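Local structure of foldase protein PrsA (Bacillus subtilis, 4WO7) at residues K110-G115 and K217-E222; L165-K170 and E207-Y212; L92-A97 and A232-A237. The protein helps secreted proteins to fold outside the cell after translocation and has peptidyl-prolyl cis-trans isomerase activity, which is not essential for that role in vivo. One frame throughout, in Å; residues are numbered along the deposited sequence.

From the N terminus, the chain first opens a contact at 92-97 on helix 81-101, then one at 110-115 on helix 106-113, and then, within the parvulin-type isomerase sheet, one at 165-170 on strand 164-169. They close in reverse order: 207-212 completes contact 2, 217-222 contact 1 and 232-237 contact 3. The three loops therefore nest without crossing. Contact 2 joins an edge strand to the loop after strand 200-207. Contact 1 pairs the helices leading to and from that sheet, its centre about 11 Å from that of contact 2, which it touches. Contact 3, centred about 21 Å from contact 1, brings helix 231-244 back against the N-terminal helices.

Contact 1 of 3, residues K110-G115 and K217-E222; sequences KEYWEG and KELKSE
Leu219 meets two aromatic rings of 110-115, one with each methyl group. With CG anti to the carbonyl carbon (chi1 -67°), the side chain heads for the other helix and forks between Trp113 and Tyr112. Leu219 CD1 comes to the edge of the indole, near the ring plane, 3.6 Å from Trp113 CD1, and also packs on the CB of that tryptophan. CD2 makes the matching approach to the phenol ring, again at the edge, with Leu219 CD2 3.6 Å from Tyr112 CE2. The leucine is buried, and Ile109 and Leu116 add to its apolar surroundings. Trp113 is in turn met edge-to-face by the ring of Tyr212. Helix 106-113 leads into strand 119-127, the first of the parvulin-type sheet, and helix 216-228 follows strand 200-207, its last; the leucine thus ties the helix before the first strand of the sheet to the helix after its last. Three residues on, Glu222 adds the polar part. Its chain is extended beyond CG and carries the carboxylate across the end of Tyr112, whose OH donates a weak hydrogen bond to Glu222 OE1 at 2.9 Å. The carboxylate and ring planes stand 77° apart. The same oxygen takes a weak hydrogen bond from Trp167 NE1 and forms a long, weak ion pair with Arg121, whose positive charge would be expected to favour the ionised carboxylate.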
loop_
_atom_site.group_PDB
_atom_site.type_symbol
_atom_site.label_atom_id
_atom_site.label_comp_id
_atom_site.label_asym_id
_atom_site.label_seq_id
_atom_site.Cartn_x
_atom_site.Cartn_y
_atom_site.Cartn_z
ATOM N N LYS A 110 -11.323 -26.209 -15.665
ATOM C CA LYS A 110 -10.536 -26.645 -16.809
ATOM C C LYS A 110 -9.498 -25.574 -17.093
ATOM O O LYS A 110 -8.389 -25.867 -17.531
ATOM C CB LYS A 110 -11.413 -26.900 -18.037
ATOM C CG LYS A 110 -10.753 -27.816 -19.072
ATOM C CD LYS A 110 -11.717 -28.225 -20.177
ATOM C CE LYS A 110 -11.577 -27.342 -21.408
ATOM N NZ LYS A 110 -10.409 -27.722 -22.257
ATOM N N GLU A 111 -9.876 -24.330 -16.815
ATOM C CA GLU A 111 -8.979 -23.189 -16.937
ATOM C C GLU A 111 -7.835 -23.255 -15.942
ATOM O O GLU A 111 -6.750 -22.748 -16.206
ATOM C CB GLU A 111 -9.740 -21.889 -16.707
ATOM C CG GLU A 111 -8.868 -20.654 -16.702
ATOM C CD GLU A 111 -9.671 -19.385 -16.516
ATOM O OE1 GLU A 111 -9.060 -18.296 -16.492
ATOM O OE2 GLU A 111 -10.911 -19.476 -16.392
ATOM N N TYR A 112 -8.108 -23.800 -14.762
ATOM C CA TYR A 112 -7.072 -23.972 -13.753
ATOM C C TYR A 112 -6.189 -25.170 -14.109
ATOM O O TYR A 112 -4.972 -25.139 -13.911
ATOM C CB TYR A 112 -7.679 -24.148 -12.363
ATOM C CG TYR A 112 -6.645 -24.190 -11.257
ATOM C CD1 TYR A 112 -6.111 -23.019 -10.734
ATOM C CD2 TYR A 112 -6.188 -25.397 -10.750
ATOM C CE1 TYR A 112 -5.158 -23.051 -9.730
ATOM C CE2 TYR A 112 -5.232 -25.437 -9.746
ATOM C CZ TYR A 112 -4.723 -24.262 -9.240
ATOM O OH TYR A 112 -3.775 -24.307 -8.241
ATOM N N TRP A 113 -6.816 -26.228 -14.618
ATOM C CA TRP A 113 -6.100 -27.427 -15.025
ATOM C C TRP A 113 -5.066 -27.061 -16.084
ATOM O O TRP A 113 -3.886 -27.375 -15.939
ATOM C CB TRP A 113 -7.102 -28.457 -15.569
ATOM C CG TRP A 113 -6.539 -29.782 -15.968
ATOM C CD1 TRP A 113 -6.286 -30.845 -15.149
ATOM C CD2 TRP A 113 -6.179 -30.199 -17.291
ATOM N NE1 TRP A 113 -5.782 -31.895 -15.880
ATOM C CE2 TRP A 113 -5.700 -31.521 -17.197
ATOM C CE3 TRP A 113 -6.193 -29.576 -18.543
ATOM C CZ2 TRP A 113 -5.251 -32.233 -18.303
ATOM C CZ3 TRP A 113 -5.744 -30.286 -19.640
ATOM C CH2 TRP A 113 -5.280 -31.599 -19.513
ATOM N N GLU A 114 -5.510 -26.402 -17.149
ATOM C CA GLU A 114 -4.600 -25.856 -18.152
ATOM C C GLU A 114 -3.965 -24.597 -17.561
ATOM O O GLU A 114 -4.619 -23.569 -17.406
ATOM C CB GLU A 114 -5.334 -25.579 -19.464
ATOM C CG GLU A 114 -6.362 -24.467 -19.390
ATOM C CD GLU A 114 -7.472 -24.613 -20.416
ATOM O OE1 GLU A 114 -7.415 -25.549 -21.242
ATOM O OE2 GLU A 114 -8.409 -23.785 -20.394
ATOM N N GLY A 115 -2.681 -24.675 -17.247
ATOM C CA GLY A 115 -2.006 -23.623 -16.513
ATOM C C GLY A 115 -1.259 -24.335 -15.402
ATOM O O GLY A 115 -0.332 -23.801 -14.796
ATOM N N LYS A 217 -12.243 -32.794 -9.084
ATOM C CA LYS A 217 -12.804 -32.366 -7.805
ATOM C C LYS A 217 -11.792 -31.678 -6.891
ATOM O O LYS A 217 -12.155 -30.739 -6.182
ATOM C CB LYS A 217 -13.420 -33.555 -7.066
ATOM C CG LYS A 217 -14.491 -34.299 -7.850
ATOM C CD LYS A 217 -15.383 -35.127 -6.935
ATOM C CE LYS A 217 -16.557 -35.709 -7.707
ATOM N NZ LYS A 217 -17.503 -36.473 -6.848
ATOM N N GLU A 218 -10.537 -32.123 -6.897
ATOM C CA GLU A 218 -9.522 -31.467 -6.078
ATOM C C GLU A 218 -9.204 -30.082 -6.616
ATOM O O GLU A 218 -8.935 -29.166 -5.841
ATOM C CB GLU A 218 -8.233 -32.302 -5.984
ATOM C CG GLU A 218 -8.320 -33.514 -5.067
ATOM C CD GLU A 218 -8.670 -33.111 -3.645
ATOM O OE1 GLU A 218 -8.144 -32.078 -3.173
ATOM O OE2 GLU A 218 -9.476 -33.815 -3.002
ATOM N N LEU A 219 -9.241 -29.917 -7.933
ATOM C CA LEU A 219 -8.939 -28.615 -8.510
ATOM C C LEU A 219 -10.070 -27.632 -8.237
ATOM O O LEU A 219 -9.826 -26.439 -8.065
ATOM C CB LEU A 219 -8.682 -28.727 -10.012
ATOM C CG LEU A 219 -7.407 -29.495 -10.370
ATOM C CD1 LEU A 219 -7.196 -29.523 -11.878
ATOM C CD2 LEU A 219 -6.172 -28.952 -9.642
ATOM N N LYS A 220 -11.303 -28.127 -8.200
ATOM C CA LYS A 220 -12.439 -27.276 -7.876
ATOM C C LYS A 220 -12.234 -26.696 -6.476
ATOM O O LYS A 220 -12.486 -25.515 -6.231
ATOM C CB LYS A 220 -13.755 -28.045 -7.957
ATOM C CG LYS A 220 -14.965 -27.131 -7.997
ATOM C CD LYS A 220 -16.272 -27.891 -8.132
ATOM C CE LYS A 220 -17.433 -26.954 -8.443
ATOM N NZ LYS A 220 -18.698 -27.710 -8.659
ATOM N N SER A 221 -11.766 -27.540 -5.561
ATOM C CA SER A 221 -11.553 -27.130 -4.182
ATOM C C SER A 221 -10.429 -26.105 -4.131
ATOM O O SER A 221 -10.477 -25.161 -3.342
ATOM C CB SER A 221 -11.230 -28.337 -3.297
ATOM O OG SER A 221 -12.375 -29.152 -3.111
ATOM N N GLU A 222 -9.422 -26.290 -4.980
ATOM C CA GLU A 222 -8.320 -25.339 -5.070
ATOM C C GLU A 222 -8.752 -24.001 -5.664
ATOM O O GLU A 222 -8.328 -22.949 -5.184
ATOM C CB GLU A 222 -7.176 -25.906 -5.906
ATOM C CG GLU A 222 -6.347 -26.970 -5.215
ATOM C CD GLU A 222 -5.096 -27.312 -6.005
ATOM O OE1 GLU A 222 -4.333 -26.380 -6.335
ATOM O OE2 GLU A 222 -4.876 -28.507 -6.298
#

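Contact 2 of 3, residues L165-K170 and E207-Y212; sequences LGWFAK and EERGKY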
loop_
_atom_site.group_PDB
_atom_site.type_symbol
_atom_site.label_atom_id
_atom_site.label_comp_id
_atom_site.label_asym_id
_atom_site.label_seq_id
_atom_site.Cartn_x
_atom_site.Cartn_y
_atom_site.Cartn_z
ATOM N N LEU A 165 4.633 -25.703 -0.725
ATOM C CA LEU A 165 4.948 -24.587 -1.615
ATOM C C LEU A 165 3.886 -24.380 -2.696
ATOM O O LEU A 165 3.966 -23.435 -3.483
ATOM C CB LEU A 165 6.307 -24.820 -2.278
ATOM C CG LEU A 165 7.497 -24.713 -1.329
ATOM C CD1 LEU A 165 8.731 -25.322 -1.968
ATOM C CD2 LEU A 165 7.738 -23.258 -0.970
ATOM N N GLY A 166 2.888 -25.257 -2.737
ATOM C CA GLY A 166 1.892 -25.191 -3.788
ATOM C C GLY A 166 2.509 -25.583 -5.125
ATOM O O GLY A 166 3.581 -26.189 -5.165
ATOM N N TRP A 167 1.833 -25.239 -6.219
ATOM C CA TRP A 167 2.300 -25.588 -7.563
ATOM C C TRP A 167 3.328 -24.598 -8.088
ATOM O O TRP A 167 3.312 -23.421 -7.731
ATOM C CB TRP A 167 1.129 -25.642 -8.546
ATOM C CG TRP A 167 0.139 -26.730 -8.257
ATOM C CD1 TRP A 167 -0.959 -26.653 -7.447
ATOM C CD2 TRP A 167 0.150 -28.062 -8.789
ATOM N NE1 TRP A 167 -1.625 -27.856 -7.435
ATOM C CE2 TRP A 167 -0.964 -28.737 -8.254
ATOM C CE3 TRP A 167 0.997 -28.752 -9.662
ATOM C CZ2 TRP A 167 -1.256 -30.064 -8.564
ATOM C CZ3 TRP A 167 0.704 -30.068 -9.969
ATOM C CH2 TRP A 167 -0.411 -30.709 -9.423
ATOM N N PHE A 168 4.226 -25.088 -8.939
ATOM C CA PHE A 168 5.225 -24.241 -9.577
ATOM C C PHE A 168 5.857 -24.978 -10.752
ATOM O O PHE A 168 5.966 -26.205 -10.727
ATOM C CB PHE A 168 6.301 -23.855 -8.572
ATOM C CG PHE A 168 7.063 -25.036 -8.046
ATOM C CD1 PHE A 168 6.528 -25.849 -7.056
ATOM C CD2 PHE A 168 8.314 -25.338 -8.552
ATOM C CE1 PHE A 168 7.234 -26.943 -6.582
ATOM C CE2 PHE A 168 9.024 -26.428 -8.080
ATOM C CZ PHE A 168 8.484 -27.230 -7.098
ATOM N N ALA A 169 6.285 -24.239 -11.773
ATOM C CA ALA A 169 6.924 -24.858 -12.929
ATOM C C ALA A 169 8.440 -24.862 -12.740
ATOM O O ALA A 169 8.950 -24.301 -11.772
ATOM C CB ALA A 169 6.539 -24.126 -14.202
ATOM N N LYS A 170 9.152 -25.485 -13.673
ATOM C CA LYS A 170 10.602 -25.646 -13.574
ATOM C C LYS A 170 11.364 -24.420 -14.032
ATOM O O LYS A 170 12.480 -24.149 -13.591
ATOM C CB LYS A 170 11.049 -26.839 -14.416
ATOM C CG LYS A 170 12.462 -27.308 -14.126
ATOM C CD LYS A 170 12.786 -28.625 -14.829
ATOM C CE LYS A 170 13.033 -28.468 -16.330
ATOM N NZ LYS A 170 13.452 -29.762 -16.954
ATOM N N GLU A 207 3.123 -34.405 -5.824
ATOM C CA GLU A 207 2.285 -34.993 -6.851
ATOM C C GLU A 207 2.668 -34.514 -8.234
ATOM O O GLU A 207 3.110 -33.373 -8.414
ATOM C CB GLU A 207 0.800 -34.708 -6.566
ATOM C CG GLU A 207 0.371 -33.235 -6.481
ATOM C CD GLU A 207 -1.147 -33.065 -6.579
ATOM O OE1 GLU A 207 -1.800 -33.875 -7.274
ATOM O OE2 GLU A 207 -1.692 -32.124 -5.956
ATOM N N GLU A 208 2.480 -35.399 -9.207
ATOM C CA GLU A 208 2.517 -34.998 -10.594
ATOM C C GLU A 208 1.128 -34.529 -10.947
ATOM O O GLU A 208 0.149 -34.760 -10.234
ATOM C CB GLU A 208 2.940 -36.118 -11.542
ATOM C CG GLU A 208 4.411 -36.422 -11.567
ATOM C CD GLU A 208 4.716 -37.554 -12.516
ATOM O OE1 GLU A 208 3.755 -38.110 -13.089
ATOM O OE2 GLU A 208 5.903 -37.884 -12.700
ATOM N N ARG A 209 1.090 -33.834 -12.061
ATOM C CA ARG A 209 -0.080 -33.158 -12.560
ATOM C C ARG A 209 -1.215 -33.919 -13.248
ATOM O O ARG A 209 -2.334 -33.453 -13.236
ATOM C CB ARG A 209 0.435 -32.127 -13.539
ATOM C CG ARG A 209 -0.548 -31.110 -13.909
ATOM C CD ARG A 209 -0.833 -31.225 -15.361
ATOM N NE ARG A 209 -2.112 -30.611 -15.632
ATOM C CZ ARG A 209 -2.378 -29.880 -16.702
ATOM N NH1 ARG A 209 -1.461 -29.661 -17.632
ATOM N NH2 ARG A 209 -3.571 -29.364 -16.827
ATOM N N GLY A 210 -0.939 -35.063 -13.854
ATOM C CA GLY A 210 -1.711 -35.519 -15.004
ATOM C C GLY A 210 -3.142 -35.048 -15.293
ATOM O O GLY A 210 -3.380 -33.901 -15.673
ATOM N N LYS A 211 -4.086 -35.971 -15.145
ATOM C CA LYS A 211 -5.363 -35.926 -15.871
ATOM C C LYS A 211 -6.557 -35.135 -15.304
ATOM O O LYS A 211 -6.808 -35.149 -14.108
ATOM C CB LYS A 211 -5.799 -37.375 -16.075
ATOM C CG LYS A 211 -5.950 -37.763 -17.523
ATOM C CD LYS A 211 -6.222 -39.245 -17.672
ATOM C CE LYS A 211 -5.210 -39.894 -18.600
ATOM N NZ LYS A 211 -5.567 -41.303 -18.901
ATOM N N TYR A 212 -7.315 -34.492 -16.195
ATOM C CA TYR A 212 -8.567 -33.818 -15.834
ATOM C C TYR A 212 -9.608 -34.925 -15.683
ATOM O O TYR A 212 -9.370 -36.042 -16.139
ATOM C CB TYR A 212 -8.977 -32.792 -16.901
ATOM C CG TYR A 212 -10.172 -31.918 -16.561
ATOM C CD1 TYR A 212 -11.472 -32.307 -16.869
ATOM C CD2 TYR A 212 -9.985 -30.678 -15.957
ATOM C CE1 TYR A 212 -12.552 -31.488 -16.561
ATOM C CE2 TYR A 212 -11.049 -29.861 -15.649
ATOM C CZ TYR A 212 -12.329 -30.266 -15.952
ATOM O OH TYR A 212 -13.383 -29.436 -15.642
#
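Trp167 and Arg209 mark the nearest approach of the two backbones, with 9.4 Å between Trp167 CA and Arg209 CA, so side chains have to span the separation. In the four-stranded antiparallel sheet of the parvulin-type domain, 164-169 is an edge strand, and strand 119-127 runs between it and strand 200-207; segment 207-212 is where the chain leaves the latter. Trp167 does the reaching. Its CG is anti to the carbonyl carbon (chi1 -65°), and the indole extends past Arg121 of the intervening strand until its six-membered ring meets 207-212. Glu207 approaches that ring with its CG and carboxylate, the carboxylate plane turned 43° from the indole. Glu207 OE2 is 3.4 Å from Trp167 CZ2, a packing contact that comes in obliquely. An alanine in place of Glu207 would probably leave the CZ2 and CH2 corner of the indole without its main neighbour in 207-212 and the ring less firmly positioned. Arg209 contributes the root of its side chain while its guanidinium leads away: Arg209 CB lies 4.1 Å from Trp167 CZ3. The carbonyl oxygen of Glu208 stands at the edge of the indole, near its plane, 4.2 Å from Trp167 CH2.

Contact 3 of 3, residues L92-A97 and A232-A237; sequences LLTQKA and AAVQEA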
loop_
_atom_site.group_PDB
_atom_site.type_symbol
_atom_site.label_atom_id
_atom_site.label_comp_id
_atom_site.label_asym_id
_atom_site.label_seq_id
_atom_site.Cartn_x
_atom_site.Cartn_y
_atom_site.Cartn_z
ATOM N N LEU A 92 -14.432 -14.466 9.358
ATOM C CA LEU A 92 -15.083 -15.767 9.249
ATOM C C LEU A 92 -16.478 -15.616 8.647
ATOM O O LEU A 92 -16.911 -16.453 7.856
ATOM C CB LEU A 92 -15.169 -16.466 10.612
ATOM C CG LEU A 92 -13.856 -16.914 11.267
ATOM C CD1 LEU A 92 -14.092 -17.444 12.676
ATOM C CD2 LEU A 92 -13.160 -17.975 10.429
ATOM N N LEU A 93 -17.180 -14.551 9.024
ATOM C CA LEU A 93 -18.496 -14.270 8.449
ATOM C C LEU A 93 -18.427 -13.992 6.951
ATOM O O LEU A 93 -19.192 -14.563 6.172
ATOM C CB LEU A 93 -19.153 -13.081 9.147
ATOM C CG LEU A 93 -19.692 -13.350 10.552
ATOM C CD1 LEU A 93 -20.069 -12.036 11.210
ATOM C CD2 LEU A 93 -20.896 -14.284 10.509
ATOM N N THR A 94 -17.513 -13.116 6.547
ATOM C CA THR A 94 -17.376 -12.764 5.135
ATOM C C THR A 94 -16.925 -13.990 4.339
ATOM O O THR A 94 -17.200 -14.112 3.143
ATOM C CB THR A 94 -16.374 -11.605 4.927
ATOM O OG1 THR A 94 -15.120 -11.942 5.535
ATOM C CG2 THR A 94 -16.902 -10.314 5.553
ATOM N N GLN A 95 -16.233 -14.898 5.018
ATOM C CA GLN A 95 -15.787 -16.138 4.399
ATOM C C GLN A 95 -16.980 -17.056 4.149
ATOM O O GLN A 95 -17.108 -17.665 3.084
ATOM C CB GLN A 95 -14.759 -16.835 5.289
ATOM C CG GLN A 95 -13.369 -16.257 5.172
ATOM C CD GLN A 95 -12.699 -16.635 3.871
ATOM O OE1 GLN A 95 -12.521 -17.816 3.566
ATOM N NE2 GLN A 95 -12.361 -15.632 3.074
ATOM N N LYS A 96 -17.852 -17.149 5.144
ATOM C CA LYS A 96 -19.022 -18.008 5.057
ATOM C C LYS A 96 -19.971 -17.465 3.998
ATOM O O LYS A 96 -20.581 -18.229 3.248
ATOM C CB LYS A 96 -19.716 -18.136 6.415
ATOM C CG LYS A 96 -19.029 -19.124 7.351
ATOM C CD LYS A 96 -19.869 -19.419 8.582
ATOM C CE LYS A 96 -19.408 -20.693 9.267
ATOM N NZ LYS A 96 -20.252 -21.007 10.448
ATOM N N ALA A 97 -20.093 -16.141 3.948
ATOM C CA ALA A 97 -20.914 -15.482 2.944
ATOM C C ALA A 97 -20.391 -15.791 1.550
ATOM O O ALA A 97 -21.170 -16.075 0.643
ATOM C CB ALA A 97 -20.936 -13.974 3.170
ATOM N N ALA A 232 -11.497 -8.923 -3.248
ATOM C CA ALA A 232 -12.462 -8.351 -4.180
ATOM C C ALA A 232 -13.571 -9.364 -4.447
ATOM O O ALA A 232 -14.748 -9.012 -4.551
ATOM C CB ALA A 232 -11.790 -7.958 -5.477
ATOM N N ALA A 233 -13.177 -10.629 -4.552
ATOM C CA ALA A 233 -14.112 -11.709 -4.844
ATOM C C ALA A 233 -15.031 -11.954 -3.643
ATOM O O ALA A 233 -16.214 -12.269 -3.791
ATOM C CB ALA A 233 -13.353 -12.990 -5.208
ATOM N N VAL A 234 -14.469 -11.811 -2.449
ATOM C CA VAL A 234 -15.237 -11.955 -1.219
ATOM C C VAL A 234 -16.288 -10.845 -1.113
ATOM O O VAL A 234 -17.472 -11.121 -0.923
ATOM C CB VAL A 234 -14.319 -11.923 0.027
ATOM C CG1 VAL A 234 -15.148 -11.956 1.314
ATOM C CG2 VAL A 234 -13.359 -13.105 0.013
ATOM N N GLN A 235 -15.853 -9.595 -1.247
ATOM C CA GLN A 235 -16.756 -8.451 -1.138
ATOM C C GLN A 235 -17.806 -8.450 -2.232
ATOM O O GLN A 235 -18.941 -8.022 -2.017
ATOM C CB GLN A 235 -15.976 -7.135 -1.186
ATOM C CG GLN A 235 -15.319 -6.757 0.124
ATOM C CD GLN A 235 -16.334 -6.612 1.240
ATOM O OE1 GLN A 235 -17.378 -5.987 1.057
ATOM N NE2 GLN A 235 -16.050 -7.215 2.391
ATOM N N GLU A 236 -17.424 -8.938 -3.404
ATOM C CA GLU A 236 -18.369 -9.106 -4.495
ATOM C C GLU A 236 -19.470 -10.057 -4.032
ATOM O O GLU A 236 -20.651 -9.838 -4.305
ATOM C CB GLU A 236 -17.659 -9.625 -5.750
ATOM C CG GLU A 236 -18.547 -9.721 -6.987
ATOM C CD GLU A 236 -17.820 -10.289 -8.194
ATOM O OE1 GLU A 236 -16.570 -10.323 -8.181
ATOM O OE2 GLU A 236 -18.499 -10.684 -9.168
ATOM N N ALA A 237 -19.080 -11.111 -3.322
ATOM C CA ALA A 237 -20.047 -12.062 -2.788
ATOM C C ALA A 237 -20.879 -11.476 -1.650
ATOM O O ALA A 237 -22.099 -11.644 -1.615
ATOM C CB ALA A 237 -19.340 -13.316 -2.304
#
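Val234 pushes its two methyl groups against helix 92-97 and is the side chain to follow. CB points toward the other helix and serves as the fork. From it Val234 CG1, anti to the backbone N (chi1 175°), runs to Thr94, where it rests 3.5 Å from the backbone oxygen, Thr94 O, and 3.8 Å from Thr94 CB. The other branch, CG2, reaches the amide end of Gln95, with Val234 CG2 4.1 Å from Gln95 NE2. That glutamine starts out away from the valine, and the bend at chi2 (-74°) brings its tip back; NE2 spends its hydrogen bond on Leu228 O. One turn along, Ala237 CB faces the carbonyl of Ala97, 4.4 Å from Ala97 O. The segment axes pass 8.9 Å apart at 74°. Leu46 of helix 21-49 and Val238 both lie on Thr94 and Ala97, so the contact belongs to a helical core in which helix 231-244, near the C terminus, packs on helices from the N-terminal part of the chain. Thr94 turns its OG1 to the carbonyls of Glu91 and Tyr90, in its own helix, and offers carbon to the valine. With Thr94 OG1 and Gln95 NE2 bonded outside the contact, the two segments are held by van der Waals packing, without a directional bond between them.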